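Local coordinates for protein AT27789p (Drosophila melanogaster, PDB 5UZN) that probably binds RNA, including mRNA, through repeated quasi-RNA recognition motifs, the third of which forms this chain, at residues T21-D26 with G47-T52; N25-F30 with A37-N42; E61-A66 with L81-K86. All coordinates share one frame; numbering follows the deposited sequence.

Contact 1. Residues T21-D26 with G47-T52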
loop_
_atom_site.group_PDB
_atom_site.type_symbol
_atom_site.label_atom_id
_atom_site.label_comp_id
_atom_site.label_asym_id
_atom_site.label_seq_id
_atom_site.Cartn_x
_atom_site.Cartn_y
_atom_site.Cartn_z
ATOM N N THR A 21 -4.741 -12.055 -5.274
ATOM C CA THR A 21 -3.616 -12.287 -6.170
ATOM C C THR A 21 -2.648 -11.111 -6.242
ATOM O O THR A 21 -1.699 -11.162 -7.018
ATOM C CB THR A 21 -4.102 -12.608 -7.596
ATOM O OG1 THR A 21 -5.102 -11.666 -7.994
ATOM C CG2 THR A 21 -4.672 -13.998 -7.665
ATOM N N SER A 22 -2.842 -10.054 -5.459
ATOM C CA SER A 22 -1.955 -8.892 -5.528
ATOM C C SER A 22 -0.944 -8.909 -4.385
ATOM O O SER A 22 -1.328 -8.938 -3.210
ATOM C CB SER A 22 -2.759 -7.596 -5.498
ATOM O OG SER A 22 -3.367 -7.369 -6.758
ATOM N N PHE A 23 0.342 -8.861 -4.732
ATOM C CA PHE A 23 1.385 -8.918 -3.725
ATOM C C PHE A 23 2.222 -7.657 -3.772
ATOM O O PHE A 23 1.726 -6.620 -4.222
ATOM C CB PHE A 23 2.202 -10.184 -3.925
ATOM C CG PHE A 23 1.364 -11.420 -3.855
ATOM C CD1 PHE A 23 0.939 -11.898 -2.629
ATOM C CD2 PHE A 23 0.943 -12.067 -5.017
ATOM C CE1 PHE A 23 0.144 -13.017 -2.545
ATOM C CE2 PHE A 23 0.136 -13.186 -4.943
ATOM C CZ PHE A 23 -0.262 -13.668 -3.703
ATOM N N GLU A 24 3.475 -7.719 -3.310
ATOM C CA GLU A 24 4.232 -6.481 -3.138
ATOM C C GLU A 24 4.396 -5.738 -4.458
ATOM O O GLU A 24 4.198 -4.521 -4.514
ATOM C CB GLU A 24 5.591 -6.776 -2.501
ATOM C CG GLU A 24 5.495 -6.929 -0.968
ATOM C CD GLU A 24 6.799 -7.347 -0.297
ATOM O OE1 GLU A 24 6.764 -8.279 0.539
ATOM O OE2 GLU A 24 7.853 -6.742 -0.588
ATOM N N ASN A 25 4.751 -6.448 -5.540
ATOM C CA ASN A 25 5.006 -5.739 -6.791
ATOM C C ASN A 25 3.762 -5.030 -7.304
ATOM O O ASN A 25 3.878 -3.974 -7.933
ATOM C CB ASN A 25 5.590 -6.690 -7.840
ATOM C CG ASN A 25 7.081 -6.971 -7.599
ATOM O OD1 ASN A 25 7.822 -6.119 -7.083
ATOM N ND2 ASN A 25 7.517 -8.169 -7.953
ATOM N N ASP A 26 2.565 -5.562 -7.028
ATOM C CA ASP A 26 1.351 -4.835 -7.403
ATOM C C ASP A 26 1.179 -3.551 -6.593
ATOM O O ASP A 26 0.659 -2.552 -7.109
ATOM C CB ASP A 26 0.123 -5.718 -7.216
ATOM C CG ASP A 26 -0.298 -6.408 -8.488
ATOM O OD1 ASP A 26 0.521 -6.469 -9.421
ATOM O OD2 ASP A 26 -1.454 -6.884 -8.552
ATOM N N GLY A 47 -1.307 -18.228 6.423
ATOM C CA GLY A 47 -0.706 -17.774 5.190
ATOM C C GLY A 47 -1.686 -17.391 4.105
ATOM O O GLY A 47 -1.295 -17.359 2.938
ATOM N N LEU A 48 -2.941 -17.098 4.450
ATOM C CA LEU A 48 -3.937 -16.637 3.485
ATOM C C LEU A 48 -3.960 -15.117 3.397
ATOM O O LEU A 48 -4.130 -14.439 4.418
ATOM C CB LEU A 48 -5.330 -17.123 3.866
ATOM C CG LEU A 48 -5.569 -18.625 3.931
ATOM C CD1 LEU A 48 -7.064 -18.877 4.039
ATOM C CD2 LEU A 48 -4.975 -19.277 2.698
ATOM N N HIS A 49 -3.830 -14.600 2.169
ATOM C CA HIS A 49 -3.948 -13.167 1.875
ATOM C C HIS A 49 -5.184 -12.585 2.551
ATOM O O HIS A 49 -6.292 -13.098 2.392
ATOM C CB HIS A 49 -4.028 -12.975 0.346
ATOM C CG HIS A 49 -3.622 -11.616 -0.150
ATOM N ND1 HIS A 49 -4.211 -10.448 0.281
ATOM C CD2 HIS A 49 -2.710 -11.251 -1.087
ATOM C CE1 HIS A 49 -3.671 -9.420 -0.357
ATOM N NE2 HIS A 49 -2.756 -9.881 -1.194
ATOM N N SER A 50 -4.996 -11.516 3.327
ATOM C CA SER A 50 -6.132 -10.933 4.030
ATOM C C SER A 50 -6.810 -9.812 3.260
ATOM O O SER A 50 -7.816 -9.274 3.736
ATOM C CB SER A 50 -5.691 -10.401 5.396
ATOM O OG SER A 50 -5.035 -9.156 5.221
ATOM N N GLY A 51 -6.310 -9.461 2.081
ATOM C CA GLY A 51 -6.897 -8.354 1.352
ATOM C C GLY A 51 -6.459 -6.970 1.795
ATOM O O GLY A 51 -7.027 -5.982 1.322
ATOM N N THR A 52 -5.487 -6.853 2.702
ATOM C CA THR A 52 -4.998 -5.552 3.136
ATOM C C THR A 52 -3.480 -5.553 3.136
ATOM O O THR A 52 -2.830 -6.593 3.024
ATOM C CB THR A 52 -5.498 -5.175 4.539
ATOM O OG1 THR A 52 -4.796 -5.955 5.522
ATOM C CG2 THR A 52 -6.983 -5.406 4.656
#
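The imidazole of His49 overlaps the ring of Phe23 obliquely and bonds to the backbone just before it. The ring centroids lie 5.5 Å apart, with planes at 57°. Between the two rings, the nearest atoms are Phe23 CE1 and His49 CD2, 3.7 Å apart. His49 NE2 donates to Ser22 O over 2.6 Å, with an N-H...O angle of 157°. The oxygen lies in the plane of the imidazole, while the donor stands somewhat tilted from the carbonyl plane. The first torsion of His49 puts CG opposite the backbone N (chi1 -157°), which carries the ring across to the 21-26 segment. On the far side of the ring, His49 ND1 accepts from Gly51 N at 2.9 Å, also in plane. Both ring nitrogens are therefore engaged, which fixes the rotation of the ring and indicates that the proton sits on NE2. Ser22 is held from its side chain too: OG donates to Asp26 OD2 over 2.7 Å, using the anti lone pair of the carboxylate. Phe23 is the N-cap residue of helix 24-31. In this qRRM the contact joins the loop before helix 24-31 to the loop between strands 38-43 and 52-57; loops at these places bind RNA in hnRNP F, and may do so here. Strand 38-43 lies alongside, with Tyr43 touching Phe23 and Ile41 touching His49, and Leu18 also packs on His49.

Contact 2. Residues N25-F30 with A37-N42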
loop_
_atom_site.group_PDB
_atom_site.type_symbol
_atom_site.label_atom_id
_atom_site.label_comp_id
_atom_site.label_asym_id
_atom_site.label_seq_id
_atom_site.Cartn_x
_atom_site.Cartn_y
_atom_site.Cartn_z
ATOM N N ASN A 25 4.751 -6.448 -5.540
ATOM C CA ASN A 25 5.006 -5.739 -6.791
ATOM C C ASN A 25 3.762 -5.030 -7.304
ATOM O O ASN A 25 3.878 -3.974 -7.933
ATOM C CB ASN A 25 5.590 -6.690 -7.840
ATOM C CG ASN A 25 7.081 -6.971 -7.599
ATOM O OD1 ASN A 25 7.822 -6.119 -7.083
ATOM N ND2 ASN A 25 7.517 -8.169 -7.953
ATOM N N ASP A 26 2.565 -5.562 -7.028
ATOM C CA ASP A 26 1.351 -4.835 -7.403
ATOM C C ASP A 26 1.179 -3.551 -6.593
ATOM O O ASP A 26 0.659 -2.552 -7.109
ATOM C CB ASP A 26 0.123 -5.718 -7.216
ATOM C CG ASP A 26 -0.298 -6.408 -8.488
ATOM O OD1 ASP A 26 0.521 -6.469 -9.421
ATOM O OD2 ASP A 26 -1.454 -6.884 -8.552
ATOM N N VAL A 27 1.567 -3.558 -5.316
ATOM C CA VAL A 27 1.503 -2.312 -4.552
ATOM C C VAL A 27 2.482 -1.302 -5.126
ATOM O O VAL A 27 2.130 -0.140 -5.359
ATOM C CB VAL A 27 1.744 -2.576 -3.052
ATOM C CG1 VAL A 27 1.708 -1.274 -2.251
ATOM C CG2 VAL A 27 0.635 -3.457 -2.524
ATOM N N PHE A 28 3.699 -1.717 -5.414
ATOM C CA PHE A 28 4.653 -0.821 -6.015
ATOM C C PHE A 28 4.079 -0.259 -7.321
ATOM O O PHE A 28 4.149 0.896 -7.552
ATOM C CB PHE A 28 6.014 -1.498 -6.202
ATOM C CG PHE A 28 6.856 -1.581 -4.941
ATOM C CD1 PHE A 28 7.420 -0.486 -4.399
ATOM C CD2 PHE A 28 7.087 -2.780 -4.327
ATOM C CE1 PHE A 28 8.204 -0.567 -3.266
ATOM C CE2 PHE A 28 7.862 -2.872 -3.198
ATOM C CZ PHE A 28 8.416 -1.753 -2.665
ATOM N N LYS A 29 3.451 -1.077 -8.152
ATOM C CA LYS A 29 2.890 -0.576 -9.411
ATOM C C LYS A 29 1.768 0.419 -9.168
ATOM O O LYS A 29 1.583 1.358 -9.952
ATOM C CB LYS A 29 2.363 -1.732 -10.263
ATOM C CG LYS A 29 3.448 -2.616 -10.856
ATOM C CD LYS A 29 2.840 -3.764 -11.662
ATOM C CE LYS A 29 3.917 -4.695 -12.222
ATOM N NZ LYS A 29 3.332 -5.877 -12.931
ATOM N N PHE A 30 1.025 0.224 -8.081
ATOM C CA PHE A 30 -0.112 1.075 -7.749
ATOM C C PHE A 30 0.329 2.505 -7.452
ATOM O O PHE A 30 -0.339 3.460 -7.858
ATOM C CB PHE A 30 -0.861 0.458 -6.562
ATOM C CG PHE A 30 -2.127 1.189 -6.188
ATOM C CD1 PHE A 30 -3.312 0.928 -6.855
ATOM C CD2 PHE A 30 -2.120 2.156 -5.202
ATOM C CE1 PHE A 30 -4.464 1.597 -6.526
ATOM C CE2 PHE A 30 -3.286 2.818 -4.860
ATOM C CZ PHE A 30 -4.458 2.534 -5.533
ATOM N N ALA A 37 9.344 2.784 0.482
ATOM C CA ALA A 37 10.551 2.102 0.920
ATOM C C ALA A 37 10.306 0.608 1.024
ATOM O O ALA A 37 11.137 -0.197 0.594
ATOM C CB ALA A 37 11.007 2.660 2.267
ATOM N N ASN A 38 9.147 0.223 1.552
ATOM C CA ASN A 38 8.797 -1.174 1.749
ATOM C C ASN A 38 7.281 -1.301 1.716
ATOM O O ASN A 38 6.554 -0.321 1.895
ATOM C CB ASN A 38 9.331 -1.712 3.076
ATOM C CG ASN A 38 10.821 -1.970 3.044
ATOM O OD1 ASN A 38 11.329 -2.645 2.142
ATOM N ND2 ASN A 38 11.533 -1.431 4.027
ATOM N N VAL A 39 6.829 -2.533 1.490
ATOM C CA VAL A 39 5.422 -2.909 1.407
ATOM C C VAL A 39 5.251 -4.191 2.195
ATOM O O VAL A 39 6.078 -5.099 2.093
ATOM C CB VAL A 39 4.951 -3.161 -0.042
ATOM C CG1 VAL A 39 3.544 -3.792 -0.018
ATOM C CG2 VAL A 39 4.973 -1.873 -0.844
ATOM N N ARG A 40 4.215 -4.237 2.937
ATOM C CA ARG A 40 3.848 -5.490 3.711
ATOM C C ARG A 40 2.307 -5.948 3.464
ATOM O O ARG A 40 1.261 -5.312 3.763
ATOM C CB ARG A 40 3.961 -5.266 5.217
ATOM C CG ARG A 40 5.319 -4.814 5.705
ATOM C CD ARG A 40 5.474 -5.137 7.191
ATOM N NE ARG A 40 4.340 -4.671 7.986
ATOM C CZ ARG A 40 4.180 -4.935 9.278
ATOM N NH1 ARG A 40 3.114 -4.473 9.921
ATOM N NH2 ARG A 40 5.084 -5.670 9.927
ATOM N N ILE A 41 2.301 -7.065 2.755
ATOM C CA ILE A 41 0.997 -7.676 2.544
ATOM C C ILE A 41 0.608 -8.379 3.831
ATOM O O ILE A 41 1.458 -9.015 4.457
ATOM C CB ILE A 41 1.070 -8.666 1.370
ATOM C CG1 ILE A 41 1.626 -7.975 0.100
ATOM C CG2 ILE A 41 -0.275 -9.363 1.205
ATOM C CD1 ILE A 41 0.738 -6.778 -0.476
ATOM N N ASN A 42 -0.656 -8.236 4.259
ATOM C CA ASN A 42 -1.146 -8.874 5.476
ATOM C C ASN A 42 -1.793 -10.222 5.175
ATOM O O ASN A 42 -2.549 -10.370 4.209
ATOM C CB ASN A 42 -2.158 -7.977 6.200
ATOM C CG ASN A 42 -1.521 -6.746 6.792
ATOM O OD1 ASN A 42 -0.435 -6.816 7.359
ATOM N ND2 ASN A 42 -2.179 -5.599 6.640
#
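The phenyl ring of Phe28 carries Val39 CG2 on one face, and Asn38 CA approaches it obliquely. The methyl makes a CH-pi contact: CG2 of Val39 lies 4.0 Å from the centroid of the Phe28 ring, 17° off the ring normal and shifted slightly toward the rim. The same methyl also meets Val27, with Val39 CG2 3.6 Å from Val27 CG1. Val39 thus fits between two consecutive helix residues. Its two methyls share the work, since Val39 CG1 comes within 3.7 Å of Val27 CB. The second branch of Val27 reaches further along the strand, where CG2 lies 3.9 Å from Ile41 CD1. Ile41 sends CG1 opposite its carbonyl carbon (chi1 -55°), and CD1 at the end of that branch does the touching. No hydrogen bond crosses the contact, which is wholly apolar in its chemistry. Strand 38-43 is an outer strand of the four-stranded sheet, and helix 24-31, the first helix of the RRM fold, crosses it at 127°, 8.8 Å away between the axes of the short segments. Ala37 and Asn38 form a classic beta bulge facing Tyr56. Val27 touches Met15 of strand 11-16, and Ile41 touches Ala53 of strand 52-57.

Contact 3. Residues E61-A66 with L81-K86; sequences EDSQVA and LFYDGK. With SO4 (sulfate ion), chain E.
This contact belongs to the beta-alpha-beta-beta-alpha-beta fold of the RNA recognition motif, where the second helix packs against the last strand of the sheet. The ring of Tyr83 is its centre. Gln64 NE2 stands 3.3 Å above the plane of the Tyr83 ring, over its middle. The amide plane is turned 69° from the ring plane, so the nitrogen points at the ring rather than lying flat on it. Gly85 N lies over the centre of the opposite face of Tyr83, and the phenol ring is sandwiched between two nitrogens. The Gln64 chain is bent at chi2, which folds its amide back toward Ser63. There NE2 of Gln64 donates to Ser63 OG over 3.0 Å, almost straight at 170° and in the amide plane. This bond holds the amide in its place above the ring. Ser63 OG also hydrogen-bonds Tyr60 O, and it approaches the ring obliquely, 3.3 Å from Tyr83 CE1. At the other end of the contact the touch is slight: Leu81 CD1 lies 3.8 Å from Ala66 O. A sulfate, probably from the crystallisation liquor, sits at the strand end. Lys86 N donates to its O1 over 2.8 Å, while Lys86 NZ makes a salt bridge with Glu9. The segments 61-66 and 81-86 run nearly antiparallel, at 163°. Ala66 touches Ile13 of strand 11-16 and Phe57 of strand 52-57, and Leu81 packs on Phe30 and Phe31 of helix 24-31.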
loop_
_atom_site.group_PDB
_atom_site.type_symbol
_atom_site.label_atom_id
_atom_site.label_comp_id
_atom_site.label_asym_id
_atom_site.label_seq_id
_atom_site.Cartn_x
_atom_site.Cartn_y
_atom_site.Cartn_z
ATOM N N GLU A 61 6.132 13.928 2.589
ATOM C CA GLU A 61 5.750 14.389 1.259
ATOM C C GLU A 61 5.408 13.223 0.341
ATOM O O GLU A 61 4.400 13.259 -0.375
ATOM C CB GLU A 61 6.883 15.220 0.669
ATOM C CG GLU A 61 6.589 15.752 -0.687
ATOM C CD GLU A 61 7.785 16.457 -1.281
ATOM O OE1 GLU A 61 8.880 16.432 -0.664
ATOM O OE2 GLU A 61 7.618 17.035 -2.366
ATOM N N ASP A 62 6.227 12.173 0.355
ATOM C CA ASP A 62 5.918 10.994 -0.454
ATOM C C ASP A 62 4.554 10.407 -0.100
ATOM O O ASP A 62 3.749 10.105 -0.987
ATOM C CB ASP A 62 6.999 9.936 -0.261
ATOM C CG ASP A 62 8.149 10.081 -1.248
ATOM O OD1 ASP A 62 8.233 11.138 -1.907
ATOM O OD2 ASP A 62 8.953 9.127 -1.368
ATOM N N SER A 63 4.286 10.215 1.200
ATOM C CA SER A 63 3.041 9.572 1.601
ATOM C C SER A 63 1.838 10.382 1.157
ATOM O O SER A 63 0.815 9.811 0.775
ATOM C CB SER A 63 3.007 9.365 3.119
ATOM O OG SER A 63 2.836 10.590 3.818
ATOM N N GLN A 64 1.959 11.708 1.150
ATOM C CA GLN A 64 0.813 12.539 0.824
ATOM C C GLN A 64 0.533 12.558 -0.672
ATOM O O GLN A 64 -0.633 12.507 -1.085
ATOM C CB GLN A 64 1.039 13.946 1.374
ATOM C CG GLN A 64 1.151 13.915 2.892
ATOM C CD GLN A 64 -0.030 13.210 3.527
ATOM O OE1 GLN A 64 -1.131 13.732 3.523
ATOM N NE2 GLN A 64 0.195 12.013 4.062
ATOM N N VAL A 65 1.582 12.619 -1.497
ATOM C CA VAL A 65 1.402 12.441 -2.935
ATOM C C VAL A 65 0.757 11.083 -3.212
ATOM O O VAL A 65 -0.228 10.986 -3.954
ATOM C CB VAL A 65 2.745 12.601 -3.679
ATOM C CG1 VAL A 65 2.640 12.069 -5.099
ATOM C CG2 VAL A 65 3.173 14.060 -3.694
ATOM N N ALA A 66 1.256 10.023 -2.562
ATOM C CA ALA A 66 0.705 8.688 -2.799
ATOM C C ALA A 66 -0.770 8.582 -2.421
ATOM O O ALA A 66 -1.524 7.844 -3.070
ATOM C CB ALA A 66 1.513 7.639 -2.040
ATOM N N LEU A 81 -7.428 3.767 0.663
ATOM C CA LEU A 81 -6.191 4.212 1.285
ATOM C C LEU A 81 -6.506 4.957 2.578
ATOM O O LEU A 81 -7.449 5.746 2.627
ATOM C CB LEU A 81 -5.399 5.126 0.349
ATOM C CG LEU A 81 -5.020 4.467 -0.977
ATOM C CD1 LEU A 81 -4.159 5.423 -1.789
ATOM C CD2 LEU A 81 -4.292 3.151 -0.712
ATOM N N PHE A 82 -5.710 4.695 3.612
ATOM C CA PHE A 82 -5.827 5.341 4.917
ATOM C C PHE A 82 -4.441 5.767 5.356
ATOM O O PHE A 82 -3.547 4.923 5.477
ATOM C CB PHE A 82 -6.429 4.403 5.964
ATOM C CG PHE A 82 -7.734 3.813 5.563
ATOM C CD1 PHE A 82 -7.782 2.628 4.841
ATOM C CD2 PHE A 82 -8.924 4.449 5.907
ATOM C CE1 PHE A 82 -8.997 2.092 4.471
ATOM C CE2 PHE A 82 -10.135 3.913 5.532
ATOM C CZ PHE A 82 -10.168 2.734 4.826
ATOM N N TYR A 83 -4.261 7.065 5.585
ATOM C CA TYR A 83 -2.982 7.579 6.048
ATOM C C TYR A 83 -2.867 7.351 7.539
ATOM O O TYR A 83 -3.584 7.991 8.316
ATOM C CB TYR A 83 -2.836 9.059 5.725
ATOM C CG TYR A 83 -1.497 9.569 6.225
ATOM C CD1 TYR A 83 -0.329 8.983 5.790
ATOM C CD2 TYR A 83 -1.408 10.597 7.154
ATOM C CE1 TYR A 83 0.896 9.408 6.239
ATOM C CE2 TYR A 83 -0.170 11.043 7.610
ATOM C CZ TYR A 83 0.969 10.439 7.148
ATOM O OH TYR A 83 2.207 10.844 7.566
ATOM N N ASP A 84 -1.977 6.444 7.950
ATOM C CA ASP A 84 -1.845 6.110 9.363
ATOM C C ASP A 84 -0.718 6.872 10.047
ATOM O O ASP A 84 -0.436 6.615 11.217
ATOM C CB ASP A 84 -1.643 4.600 9.535
ATOM C CG ASP A 84 -2.930 3.803 9.317
ATOM O OD1 ASP A 84 -3.985 4.394 8.975
ATOM O OD2 ASP A 84 -2.886 2.572 9.473
ATOM N N GLY A 85 -0.072 7.800 9.358
ATOM C CA GLY A 85 0.881 8.631 10.033
ATOM C C GLY A 85 2.219 7.929 10.185
ATOM O O GLY A 85 2.539 6.941 9.523
ATOM N N LYS A 86 3.003 8.460 11.097
ATOM C CA LYS A 86 4.397 8.087 11.174
ATOM C C LYS A 86 4.572 6.804 11.984
ATOM O O LYS A 86 3.800 6.512 12.905
ATOM C CB LYS A 86 5.180 9.252 11.773
ATOM C CG LYS A 86 6.610 9.000 12.058
ATOM C CD LYS A 86 7.276 10.289 12.490
ATOM C CE LYS A 86 7.473 10.267 13.998
ATOM N NZ LYS A 86 8.302 9.088 14.383
HETATM S S SO4 E . 1.285 11.105 13.232
HETATM O O1 SO4 E . 2.368 10.858 12.285
HETATM O O2 SO4 E . 0.785 9.848 13.782
HETATM O O3 SO4 E . 0.192 11.784 12.538
HETATM O O4 SO4 E . 1.768 11.947 14.325
#

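Contacts 1 and 2 both use helix 24-31 and touch one another; contact 3 joins the other helix, 60-68, to the opposite outer strand. All three are partly buried. Contact 2 lies nearest the centre of the chain, about 5 Å from it, and is purely apolar. Contacts 1 and 3 lie further out, about 10 Å from that centre on opposite sides, and mix rings with polar groups. In contact 1 a hydrogen bond crosses between the segments; in contact 3 none does, and the side-chain bond of Gln64 stays within the helix. Contacts 2 and 3 meet where Phe30 CE2 approaches Leu81 CD1 at 4.1 Å. Together they seat the two helices on one sheet.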